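Long-range contacts in putative mannose-6-phosphate isomerase YvyI (Bacillus subtilis, PDB 1QWR), which probably interconverts D-mannose 6-phosphate and D-fructose 6-phosphate as a zinc-dependent type 1 mannose-6-phosphate isomerase of the cupin clan: residues 22-27 with 89-94; 119-124 with 174-179; 128-133 with 159-164; 132-137 with 225-230. All blocks are in the same frame, centred on the assembly; numbering follows the deposited sequence.

Contact 1. Residues 22-27 with 89-94; sequences GTALRD and LLDVKE. With ACT (acetate ion), chain F.
The carboxylate of D91, a strand residue, is set against the first turn of the helix beginning at A24, where it accepts from the backbone amide of A24. A24 N donates to D91 OD2 at 2.8 Å, but the bond is bent (136° at the hydrogen) and meets the oxygen from 48° above the carboxylate plane. T23, the N-cap residue, makes no capping bond with its side chain; its OG1 donates instead to D27 OD2 at 2.8 Å, within the same turn. A second link runs through a water that accepts from L25 N and donates to D91 OD2 at 2.7 Å. With CG anti to the backbone N (chi1 175°), the D91 carboxylate projects from strand 85-92 into this turn and also lies against A24 CB. G22 passes close by: its CA is 3.8 Å from K93 CD, and a side chain at G22 would run into that lysine. Beyond the polar cluster, L25 CD2 rests on L89 CB at 3.9 Å, where Y31 and C41 add further apolar cover. Backbone bonds from G22 to T38 and from D91 to G39 tie both segments to strand 38-44. A buried carboxylate facing the amides of a helix N-terminus would be stabilised as the anion, so D91 probably gives electrostatic as well as hydrogen-bonded anchorage to this helix.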
# COMPACT_ATOMS: atom_id res chain seq x y z
N GLY A 22 -10.25 -11.98 -5.17
CA GLY A 22 -10.22 -13.11 -6.08
C GLY A 22 -9.10 -14.08 -5.74
O GLY A 22 -8.83 -14.33 -4.57
N THR A 23 -8.45 -14.62 -6.77
CA THR A 23 -7.36 -15.59 -6.58
C THR A 23 -6.07 -15.11 -7.25
O THR A 23 -5.10 -15.85 -7.30
CB THR A 23 -7.71 -17.01 -7.18
OG1 THR A 23 -7.93 -16.89 -8.58
CG2 THR A 23 -8.95 -17.60 -6.53
N ALA A 24 -6.05 -13.87 -7.75
CA ALA A 24 -4.85 -13.38 -8.43
C ALA A 24 -3.58 -13.44 -7.58
O ALA A 24 -2.48 -13.58 -8.11
CB ALA A 24 -5.07 -11.94 -8.94
N LEU A 25 -3.73 -13.35 -6.26
CA LEU A 25 -2.55 -13.40 -5.39
C LEU A 25 -1.92 -14.78 -5.46
O LEU A 25 -0.70 -14.94 -5.32
CB LEU A 25 -2.93 -13.04 -3.94
CG LEU A 25 -3.25 -11.55 -3.79
CD1 LEU A 25 -3.97 -11.26 -2.47
CD2 LEU A 25 -1.92 -10.77 -3.85
N ARG A 26 -2.74 -15.80 -5.67
CA ARG A 26 -2.20 -17.13 -5.80
C ARG A 26 -1.74 -17.34 -7.24
O ARG A 26 -0.63 -17.80 -7.49
CB ARG A 26 -3.25 -18.20 -5.46
CG ARG A 26 -2.71 -19.61 -5.72
CD ARG A 26 -3.69 -20.70 -5.34
NE ARG A 26 -4.92 -20.64 -6.12
CZ ARG A 26 -6.12 -20.63 -5.57
NH1 ARG A 26 -6.25 -20.68 -4.26
NH2 ARG A 26 -7.21 -20.60 -6.34
N ASP A 27 -2.58 -16.96 -8.20
CA ASP A 27 -2.25 -17.16 -9.63
C ASP A 27 -1.02 -16.40 -10.15
O ASP A 27 -0.26 -16.92 -10.97
CB ASP A 27 -3.46 -16.80 -10.52
CG ASP A 27 -4.72 -17.61 -10.19
OD1 ASP A 27 -4.60 -18.78 -9.76
OD2 ASP A 27 -5.84 -17.08 -10.38
N LEU A 89 -0.62 -5.74 -1.26
CA LEU A 89 -0.84 -6.13 -2.66
C LEU A 89 -2.37 -6.32 -2.68
O LEU A 89 -2.91 -7.04 -1.81
CB LEU A 89 -0.14 -7.44 -3.00
CG LEU A 89 1.33 -7.27 -3.39
CD1 LEU A 89 1.96 -8.67 -3.55
CD2 LEU A 89 1.46 -6.47 -4.70
N LEU A 90 -3.05 -5.68 -3.63
CA LEU A 90 -4.51 -5.75 -3.71
C LEU A 90 -4.99 -6.41 -5.00
O LEU A 90 -4.59 -6.01 -6.09
CB LEU A 90 -5.12 -4.35 -3.64
CG LEU A 90 -4.68 -3.44 -2.50
CD1 LEU A 90 -5.27 -2.05 -2.69
CD2 LEU A 90 -5.12 -4.03 -1.18
N ASP A 91 -5.85 -7.41 -4.85
CA ASP A 91 -6.43 -8.13 -5.99
C ASP A 91 -7.85 -7.59 -6.10
O ASP A 91 -8.78 -8.11 -5.43
CB ASP A 91 -6.46 -9.63 -5.70
CG ASP A 91 -7.16 -10.42 -6.80
OD1 ASP A 91 -7.50 -9.84 -7.86
OD2 ASP A 91 -7.36 -11.64 -6.58
N VAL A 92 -8.00 -6.54 -6.89
CA VAL A 92 -9.30 -5.90 -7.06
C VAL A 92 -10.02 -6.55 -8.24
O VAL A 92 -9.98 -6.06 -9.37
CB VAL A 92 -9.13 -4.38 -7.29
CG1 VAL A 92 -10.50 -3.68 -7.18
CG2 VAL A 92 -8.18 -3.78 -6.24
N LYS A 93 -10.66 -7.67 -7.95
CA LYS A 93 -11.41 -8.44 -8.93
C LYS A 93 -12.70 -7.69 -9.23
O LYS A 93 -13.05 -7.48 -10.40
CB LYS A 93 -11.73 -9.83 -8.38
CG LYS A 93 -12.44 -10.73 -9.38
CD LYS A 93 -12.63 -12.12 -8.84
CE LYS A 93 -13.38 -12.99 -9.86
NZ LYS A 93 -13.64 -14.36 -9.33
N GLU A 94 -13.41 -7.29 -8.17
CA GLU A 94 -14.65 -6.52 -8.33
C GLU A 94 -14.42 -5.13 -7.71
O GLU A 94 -13.36 -4.87 -7.13
CB GLU A 94 -15.81 -7.22 -7.61
CG GLU A 94 -16.19 -8.61 -8.16
CD GLU A 94 -16.57 -8.61 -9.63
OE1 GLU A 94 -17.13 -7.59 -10.10
OE2 GLU A 94 -16.32 -9.63 -10.32
C ACT F . -3.68 -22.75 -2.12
O ACT F . -2.72 -23.25 -1.45
OXT ACT F . -4.19 -21.62 -1.88
CH3 ACT F . -4.06 -23.45 -3.41
O HOH W 1 -6.15 -13.01 -4.65

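Contact 2. Residues 119-124 with 174-179; sequences ECWYII and TLHALC. With ZN (zinc ion), chain E.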
# COMPACT_ATOMS: atom_id res chain seq x y z
N GLU A 119 -2.39 7.51 1.57
CA GLU A 119 -1.86 6.33 0.89
C GLU A 119 -1.59 6.62 -0.58
O GLU A 119 -1.81 7.73 -1.06
CB GLU A 119 -2.88 5.19 1.00
CG GLU A 119 -4.21 5.59 0.36
CD GLU A 119 -5.28 4.53 0.46
OE1 GLU A 119 -5.17 3.67 1.35
OE2 GLU A 119 -6.23 4.56 -0.35
N CYS A 120 -1.07 5.63 -1.28
CA CYS A 120 -0.81 5.79 -2.70
C CYS A 120 -0.89 4.43 -3.39
O CYS A 120 -0.76 3.36 -2.76
CB CYS A 120 0.55 6.47 -2.92
SG CYS A 120 1.95 5.43 -2.42
N TRP A 121 -1.13 4.48 -4.69
CA TRP A 121 -1.30 3.28 -5.48
C TRP A 121 -0.37 3.20 -6.67
O TRP A 121 -0.25 4.17 -7.43
CB TRP A 121 -2.72 3.18 -6.04
CG TRP A 121 -3.80 3.18 -5.05
CD1 TRP A 121 -3.82 2.55 -3.85
CD2 TRP A 121 -5.07 3.83 -5.19
NE1 TRP A 121 -5.02 2.76 -3.23
CE2 TRP A 121 -5.81 3.55 -4.03
CE3 TRP A 121 -5.65 4.63 -6.20
CZ2 TRP A 121 -7.11 4.03 -3.83
CZ3 TRP A 121 -6.95 5.11 -6.00
CH2 TRP A 121 -7.66 4.81 -4.83
N TYR A 122 0.29 2.06 -6.82
CA TYR A 122 1.09 1.83 -8.00
C TYR A 122 0.31 0.74 -8.70
O TYR A 122 0.08 -0.33 -8.13
CB TYR A 122 2.50 1.30 -7.69
CG TYR A 122 3.19 0.85 -8.95
CD1 TYR A 122 3.65 1.80 -9.87
CD2 TYR A 122 3.32 -0.51 -9.27
CE1 TYR A 122 4.22 1.39 -11.09
CE2 TYR A 122 3.89 -0.92 -10.49
CZ TYR A 122 4.33 0.04 -11.39
OH TYR A 122 4.82 -0.34 -12.64
N ILE A 123 -0.10 1.00 -9.94
CA ILE A 123 -0.87 0.01 -10.68
C ILE A 123 0.08 -0.99 -11.35
O ILE A 123 0.73 -0.68 -12.35
CB ILE A 123 -1.74 0.69 -11.76
CG1 ILE A 123 -2.58 1.81 -11.12
CG2 ILE A 123 -2.60 -0.37 -12.47
CD1 ILE A 123 -3.56 1.33 -10.00
N ILE A 124 0.14 -2.20 -10.79
CA ILE A 124 1.02 -3.21 -11.36
C ILE A 124 0.44 -3.67 -12.69
O ILE A 124 1.14 -3.73 -13.70
CB ILE A 124 1.16 -4.44 -10.42
CG1 ILE A 124 1.79 -4.02 -9.08
CG2 ILE A 124 2.07 -5.47 -11.08
CD1 ILE A 124 1.57 -5.04 -7.95
N THR A 174 -9.61 12.19 0.90
CA THR A 174 -10.00 12.01 -0.50
C THR A 174 -11.05 10.93 -0.66
O THR A 174 -10.86 9.81 -0.20
CB THR A 174 -8.79 11.61 -1.39
OG1 THR A 174 -7.75 12.59 -1.25
CG2 THR A 174 -9.18 11.50 -2.85
N LEU A 175 -12.17 11.27 -1.30
CA LEU A 175 -13.23 10.28 -1.55
C LEU A 175 -12.69 9.46 -2.70
O LEU A 175 -12.27 10.00 -3.72
CB LEU A 175 -14.53 10.98 -1.95
CG LEU A 175 -15.73 10.05 -2.08
CD1 LEU A 175 -16.11 9.48 -0.72
CD2 LEU A 175 -16.89 10.84 -2.69
N HIS A 176 -12.70 8.14 -2.55
CA HIS A 176 -12.13 7.31 -3.60
C HIS A 176 -12.59 5.85 -3.55
O HIS A 176 -13.33 5.44 -2.66
CB HIS A 176 -10.61 7.30 -3.49
CG HIS A 176 -10.12 6.66 -2.23
ND1 HIS A 176 -10.17 7.28 -1.00
CD2 HIS A 176 -9.66 5.41 -1.99
CE1 HIS A 176 -9.77 6.45 -0.07
NE2 HIS A 176 -9.46 5.30 -0.64
N ALA A 177 -12.12 5.10 -4.54
CA ALA A 177 -12.36 3.66 -4.64
C ALA A 177 -11.59 3.08 -5.81
O ALA A 177 -11.52 3.67 -6.90
CB ALA A 177 -13.84 3.37 -4.83
N LEU A 178 -10.97 1.93 -5.58
CA LEU A 178 -10.30 1.23 -6.67
C LEU A 178 -11.46 0.47 -7.33
O LEU A 178 -12.40 0.04 -6.64
CB LEU A 178 -9.27 0.24 -6.13
CG LEU A 178 -7.94 0.83 -5.63
CD1 LEU A 178 -7.13 -0.25 -4.94
CD2 LEU A 178 -7.17 1.42 -6.82
N CYS A 179 -11.41 0.30 -8.65
CA CYS A 179 -12.47 -0.40 -9.35
C CYS A 179 -12.01 -1.73 -9.96
O CYS A 179 -10.81 -1.99 -10.10
CB CYS A 179 -13.09 0.52 -10.40
SG CYS A 179 -13.86 2.00 -9.64
ZN ZN E . -8.25 3.23 0.26
O HOH W 2 -6.80 1.75 1.83
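The indole of W121 turns a face to L178 and an edge to H176. L178 CD2 sits over the centre of the six-membered ring, 3.5 Å from the centroid and 9° off the normal, a CH-pi contact. At the indole edge, W121 CZ2 meets H176 CD2 at 3.4 Å, the two rings inclined at 56°. The segments run roughly parallel but their axes stay 10.6 Å apart, so side chains alone span the interior of this cupin-type domain. E119 and H176 approach from opposite directions and converge on the zinc ion, which E119 OE2 binds at 2.5 Å and H176 NE2 at 2.6 Å; a water and H101 complete the observed ligands. The H176 ring is held from behind: ND1 donates to T174 O at 2.7 Å, nearly straight and in the ring plane, which fixes its rotation. W121 NE1 is hydrogen-bonded to E186. An alanine replacing W121 would remove the surface under L178 CD2 and beside H176 CD2, and is likely to open a gap next to the metal-binding imidazole and leave E186 without its indole donor. Because ND1 carries its proton toward a main-chain carbonyl, NE2 is the nitrogen presented to zinc, and the T174 carbonyl thus acts as a second-shell group that positions a first-shell ligand.

Contact 3. Residues 128-133 with 159-164; sequences ENAEII and RIKIKP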
# COMPACT_ATOMS: atom_id res chain seq x y z
N GLU A 128 -7.82 -3.47 -19.74
CA GLU A 128 -7.84 -2.37 -20.69
C GLU A 128 -8.75 -1.18 -20.33
O GLU A 128 -8.33 -0.03 -20.46
CB GLU A 128 -8.22 -2.90 -22.09
CG GLU A 128 -8.41 -1.82 -23.17
CD GLU A 128 -9.81 -1.20 -23.16
OE1 GLU A 128 -10.79 -1.94 -23.38
OE2 GLU A 128 -9.93 0.03 -22.93
N ASN A 129 -9.97 -1.43 -19.89
CA ASN A 129 -10.87 -0.32 -19.57
C ASN A 129 -10.98 -0.00 -18.07
O ASN A 129 -12.01 0.53 -17.62
CB ASN A 129 -12.27 -0.58 -20.12
CG ASN A 129 -12.90 -1.82 -19.52
OD1 ASN A 129 -12.51 -2.26 -18.43
ND2 ASN A 129 -13.90 -2.37 -20.20
N ALA A 130 -9.94 -0.33 -17.32
CA ALA A 130 -9.94 -0.10 -15.88
C ALA A 130 -10.01 1.38 -15.49
O ALA A 130 -9.49 2.26 -16.19
CB ALA A 130 -8.70 -0.76 -15.24
N GLU A 131 -10.64 1.64 -14.36
CA GLU A 131 -10.76 2.99 -13.84
C GLU A 131 -10.63 2.97 -12.32
O GLU A 131 -10.59 1.92 -11.68
CB GLU A 131 -12.15 3.59 -14.11
CG GLU A 131 -12.66 3.58 -15.52
CD GLU A 131 -14.06 4.17 -15.58
OE1 GLU A 131 -14.98 3.60 -14.93
OE2 GLU A 131 -14.25 5.20 -16.26
N ILE A 132 -10.58 4.17 -11.76
CA ILE A 132 -10.58 4.37 -10.32
C ILE A 132 -11.52 5.56 -10.08
O ILE A 132 -11.75 6.37 -10.99
CB ILE A 132 -9.18 4.71 -9.75
CG1 ILE A 132 -8.67 6.02 -10.34
CG2 ILE A 132 -8.23 3.55 -10.01
CD1 ILE A 132 -7.40 6.56 -9.65
N ILE A 133 -12.06 5.64 -8.88
CA ILE A 133 -12.90 6.76 -8.48
C ILE A 133 -11.95 7.58 -7.63
O ILE A 133 -11.35 7.06 -6.68
CB ILE A 133 -14.10 6.28 -7.64
CG1 ILE A 133 -15.04 5.47 -8.52
CG2 ILE A 133 -14.82 7.48 -7.03
CD1 ILE A 133 -16.09 4.69 -7.74
N ARG A 159 -13.98 10.17 -12.09
CA ARG A 159 -13.31 8.93 -12.45
C ARG A 159 -12.08 9.18 -13.30
O ARG A 159 -12.03 10.14 -14.06
CB ARG A 159 -14.29 8.01 -13.18
CG ARG A 159 -15.45 7.56 -12.30
CD ARG A 159 -16.53 6.84 -13.11
NE ARG A 159 -17.48 6.11 -12.25
CZ ARG A 159 -17.30 4.86 -11.82
NH1 ARG A 159 -16.21 4.18 -12.16
NH2 ARG A 159 -18.23 4.29 -11.06
N ILE A 160 -11.09 8.32 -13.15
CA ILE A 160 -9.84 8.44 -13.89
C ILE A 160 -9.54 7.11 -14.55
O ILE A 160 -9.62 6.07 -13.90
CB ILE A 160 -8.67 8.81 -12.97
CG1 ILE A 160 -8.95 10.15 -12.29
CG2 ILE A 160 -7.38 8.87 -13.78
CD1 ILE A 160 -7.83 10.62 -11.36
N LYS A 161 -9.22 7.15 -15.84
CA LYS A 161 -8.90 5.95 -16.60
C LYS A 161 -7.45 5.61 -16.27
O LYS A 161 -6.57 6.46 -16.37
CB LYS A 161 -9.04 6.22 -18.10
CG LYS A 161 -9.54 5.02 -18.87
CD LYS A 161 -8.64 3.82 -18.62
CE LYS A 161 -9.26 2.55 -19.16
NZ LYS A 161 -8.58 1.38 -18.58
N ILE A 162 -7.20 4.36 -15.90
CA ILE A 162 -5.85 3.94 -15.53
C ILE A 162 -5.24 2.89 -16.44
O ILE A 162 -5.93 2.21 -17.17
CB ILE A 162 -5.84 3.38 -14.10
CG1 ILE A 162 -6.69 2.11 -14.04
CG2 ILE A 162 -6.37 4.43 -13.12
CD1 ILE A 162 -6.50 1.27 -12.75
N LYS A 163 -3.91 2.76 -16.34
CA LYS A 163 -3.17 1.78 -17.13
C LYS A 163 -2.00 1.25 -16.28
O LYS A 163 -1.62 1.87 -15.29
CB LYS A 163 -2.63 2.43 -18.41
CG LYS A 163 -1.58 3.51 -18.19
CD LYS A 163 -1.18 4.18 -19.52
CE LYS A 163 -0.23 5.35 -19.29
NZ LYS A 163 1.19 4.93 -19.25
N PRO A 164 -1.42 0.11 -16.67
CA PRO A 164 -0.30 -0.43 -15.89
C PRO A 164 0.84 0.58 -15.79
O PRO A 164 1.15 1.27 -16.77
CB PRO A 164 0.10 -1.69 -16.66
CG PRO A 164 -1.19 -2.09 -17.32
CD PRO A 164 -1.77 -0.79 -17.78
O HOH W 3 -5.45 0.40 -19.26
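Strands 131-133 and 159-161 run antiparallel, at 157° with axes 4.7 Å apart, as two neighbours in a three-stranded antiparallel sheet of the cupin-clan fold. I132 and I160 form the hydrogen-bonded pair, their reciprocal N-to-O bonds both 3.0 Å, flanked by the non-hydrogen-bonded pairs E131 with K161 and I133 with R159. The ladder is prolonged by I162 N, which donates to A130 O at 3.1 Å from above the carbonyl plane. I132 and I160 point to one face of the sheet, and I162, just past the strand end, packs there too: I132 CG1 lies alongside I160 CB, while I132 CG2 meets I162 CG2 at 3.7 Å with the two side chains nearly perpendicular. Y168 and L178 continue this apolar layer, and A130 CB packs on I162 CG1. E131, I133, R159 and K161 are on the other face. E131 OE1 makes a salt bridge to R159 NH1 at 3.1 Å, the carboxylate and guanidinium planes only 20° apart. Beyond the strands, a water donates to both E128 O and I162 O. R159, extended from CG to NE, runs beside I133 and spreads its guanidinium over it, with I133 CG1 lying 4.0 Å from the guanidinium plane, over its centre.

Contact 4. Residues 132-137 with 225-230; sequences IIYGHT and HVDGYI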
# COMPACT_ATOMS: atom_id res chain seq x y z
N ILE A 132 -10.58 4.17 -11.76
CA ILE A 132 -10.58 4.37 -10.32
C ILE A 132 -11.52 5.56 -10.08
O ILE A 132 -11.75 6.37 -10.99
CB ILE A 132 -9.18 4.71 -9.75
CG1 ILE A 132 -8.67 6.02 -10.34
CG2 ILE A 132 -8.23 3.55 -10.01
CD1 ILE A 132 -7.40 6.56 -9.65
N ILE A 133 -12.06 5.64 -8.88
CA ILE A 133 -12.90 6.76 -8.48
C ILE A 133 -11.95 7.58 -7.63
O ILE A 133 -11.35 7.06 -6.68
CB ILE A 133 -14.10 6.28 -7.64
CG1 ILE A 133 -15.04 5.47 -8.52
CG2 ILE A 133 -14.82 7.48 -7.03
CD1 ILE A 133 -16.09 4.69 -7.74
N TYR A 134 -11.81 8.86 -7.97
CA TYR A 134 -10.89 9.75 -7.26
C TYR A 134 -11.44 11.18 -7.24
O TYR A 134 -11.39 11.87 -8.27
CB TYR A 134 -9.53 9.75 -7.96
CG TYR A 134 -8.42 10.49 -7.24
CD1 TYR A 134 -7.47 9.80 -6.49
CD2 TYR A 134 -8.30 11.88 -7.34
CE1 TYR A 134 -6.42 10.47 -5.86
CE2 TYR A 134 -7.25 12.56 -6.72
CZ TYR A 134 -6.32 11.85 -5.99
OH TYR A 134 -5.28 12.51 -5.39
N GLY A 135 -11.94 11.61 -6.09
CA GLY A 135 -12.47 12.95 -5.96
C GLY A 135 -13.96 13.01 -6.26
O GLY A 135 -14.57 12.00 -6.61
N HIS A 136 -14.53 14.21 -6.14
CA HIS A 136 -15.96 14.40 -6.37
C HIS A 136 -16.25 15.83 -6.81
O HIS A 136 -15.37 16.68 -6.82
CB HIS A 136 -16.72 14.11 -5.09
CG HIS A 136 -16.42 15.08 -3.99
ND1 HIS A 136 -15.37 14.92 -3.11
CD2 HIS A 136 -16.98 16.27 -3.69
CE1 HIS A 136 -15.30 15.97 -2.33
NE2 HIS A 136 -16.26 16.81 -2.66
N THR A 137 -17.51 16.09 -7.14
CA THR A 137 -17.90 17.42 -7.62
C THR A 137 -18.62 18.32 -6.63
O THR A 137 -18.92 19.48 -6.95
CB THR A 137 -18.82 17.29 -8.85
OG1 THR A 137 -19.97 16.53 -8.48
CG2 THR A 137 -18.10 16.61 -10.00
N HIS A 225 -13.30 19.09 -3.57
CA HIS A 225 -12.13 18.29 -3.90
C HIS A 225 -11.26 19.10 -4.83
O HIS A 225 -11.75 19.74 -5.75
CB HIS A 225 -12.52 17.01 -4.65
CG HIS A 225 -11.33 16.26 -5.17
ND1 HIS A 225 -10.56 15.44 -4.37
CD2 HIS A 225 -10.74 16.26 -6.39
CE1 HIS A 225 -9.55 14.97 -5.08
NE2 HIS A 225 -9.63 15.45 -6.30
N VAL A 226 -9.96 19.05 -4.58
CA VAL A 226 -8.99 19.72 -5.44
C VAL A 226 -7.91 18.65 -5.71
O VAL A 226 -7.39 18.05 -4.77
CB VAL A 226 -8.35 20.94 -4.73
CG1 VAL A 226 -7.28 21.57 -5.62
CG2 VAL A 226 -9.44 21.97 -4.41
N ASP A 227 -7.62 18.39 -6.98
CA ASP A 227 -6.60 17.40 -7.34
C ASP A 227 -5.24 17.95 -6.95
O ASP A 227 -4.89 19.07 -7.34
CB ASP A 227 -6.58 17.11 -8.84
CG ASP A 227 -7.64 16.13 -9.26
OD1 ASP A 227 -8.05 15.29 -8.43
OD2 ASP A 227 -8.05 16.19 -10.44
N GLY A 228 -4.47 17.16 -6.20
CA GLY A 228 -3.15 17.59 -5.80
C GLY A 228 -2.18 17.40 -6.95
O GLY A 228 -2.53 16.84 -7.99
N TYR A 229 -0.94 17.85 -6.78
CA TYR A 229 0.02 17.66 -7.84
C TYR A 229 1.33 17.07 -7.36
O TYR A 229 1.91 17.54 -6.38
CB TYR A 229 0.32 18.98 -8.56
CG TYR A 229 1.12 18.76 -9.81
CD1 TYR A 229 0.53 18.19 -10.94
CD2 TYR A 229 2.49 19.04 -9.85
CE1 TYR A 229 1.28 17.90 -12.08
CE2 TYR A 229 3.25 18.76 -10.99
CZ TYR A 229 2.63 18.19 -12.10
OH TYR A 229 3.37 17.89 -13.23
N ILE A 230 1.79 16.03 -8.05
CA ILE A 230 3.05 15.39 -7.71
C ILE A 230 3.91 15.33 -8.97
O ILE A 230 3.41 15.11 -10.07
CB ILE A 230 2.87 13.95 -7.16
CG1 ILE A 230 2.13 13.97 -5.81
CG2 ILE A 230 4.24 13.30 -6.95
CD1 ILE A 230 0.70 14.44 -5.88
O HOH W 4 -4.88 15.15 -4.66
O HOH W 5 -10.17 13.76 -10.30
O HOH W 6 -15.54 19.16 -5.42
O HOH W 7 -12.27 13.76 -2.68
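The imidazole of H225 is laid flat on the backbone of G135, whose CA stands over the ring centre, 3.5 Å from the centroid and 8° off the normal, as a CH-pi contact. At the edge of that imidazole, NE2 donates to D227 OD1 at 2.7 Å, a bond that is nearly straight and in the ring plane, though it meets the carboxylate from above. The ring of Y134 stands at 90° to the imidazole, with its CE2 3.7 Å from H225 CE1. D227 OD1 in turn lies at the edge of the phenol, 3.3 Å from Y134 CE2. The third ring, H136, has H225 CB over one face, offset toward the rim. H225 reaches this site with CG anti to the backbone N (chi1 172°), which carries the imidazole from the loop down onto the strand. No room is left for a side chain at G135, since a CB would collide with H225 CD2. Waters fasten the margins: one joins H136 O to H225 N, and another joins Y134 OH to G228 N, the phenol being hydrogen-bonded also to Y169 O. H136 N is buried here without a polar partner. With an alanine here instead of H225, the flat cover over G135 would be gone and the D227 carboxylate, having lost its imidazole donor, would probably be freer to turn. The His-carboxylate hydrogen bond ties H225 to D227 within the loop after helix 214-220, which packs on the end of strand 131-136 in the three-stranded sheet of this cupin-clan fold.

Overall arrangement
Contact 1 closes before the others open along the chain; contact 3 is nested in the loop closed by contact 2, and contact 4 shares strand 131-136 with contact 3 but reaches much further, to 225-230. Contacts 2 and 3 have centres about 10 Å apart and contacts 2 and 4 about 11 Å, joined because strand 176-178 lies beside strand 131-136 in the three-stranded sheet, with a probable hydrogen bond from I133 N to A177 O (2.8 Å). Contact 1, centred about 15 Å from contact 2, meets it where L90 packs on L178. Contact 2, which holds two of the zinc ligands, therefore touches all three of the others.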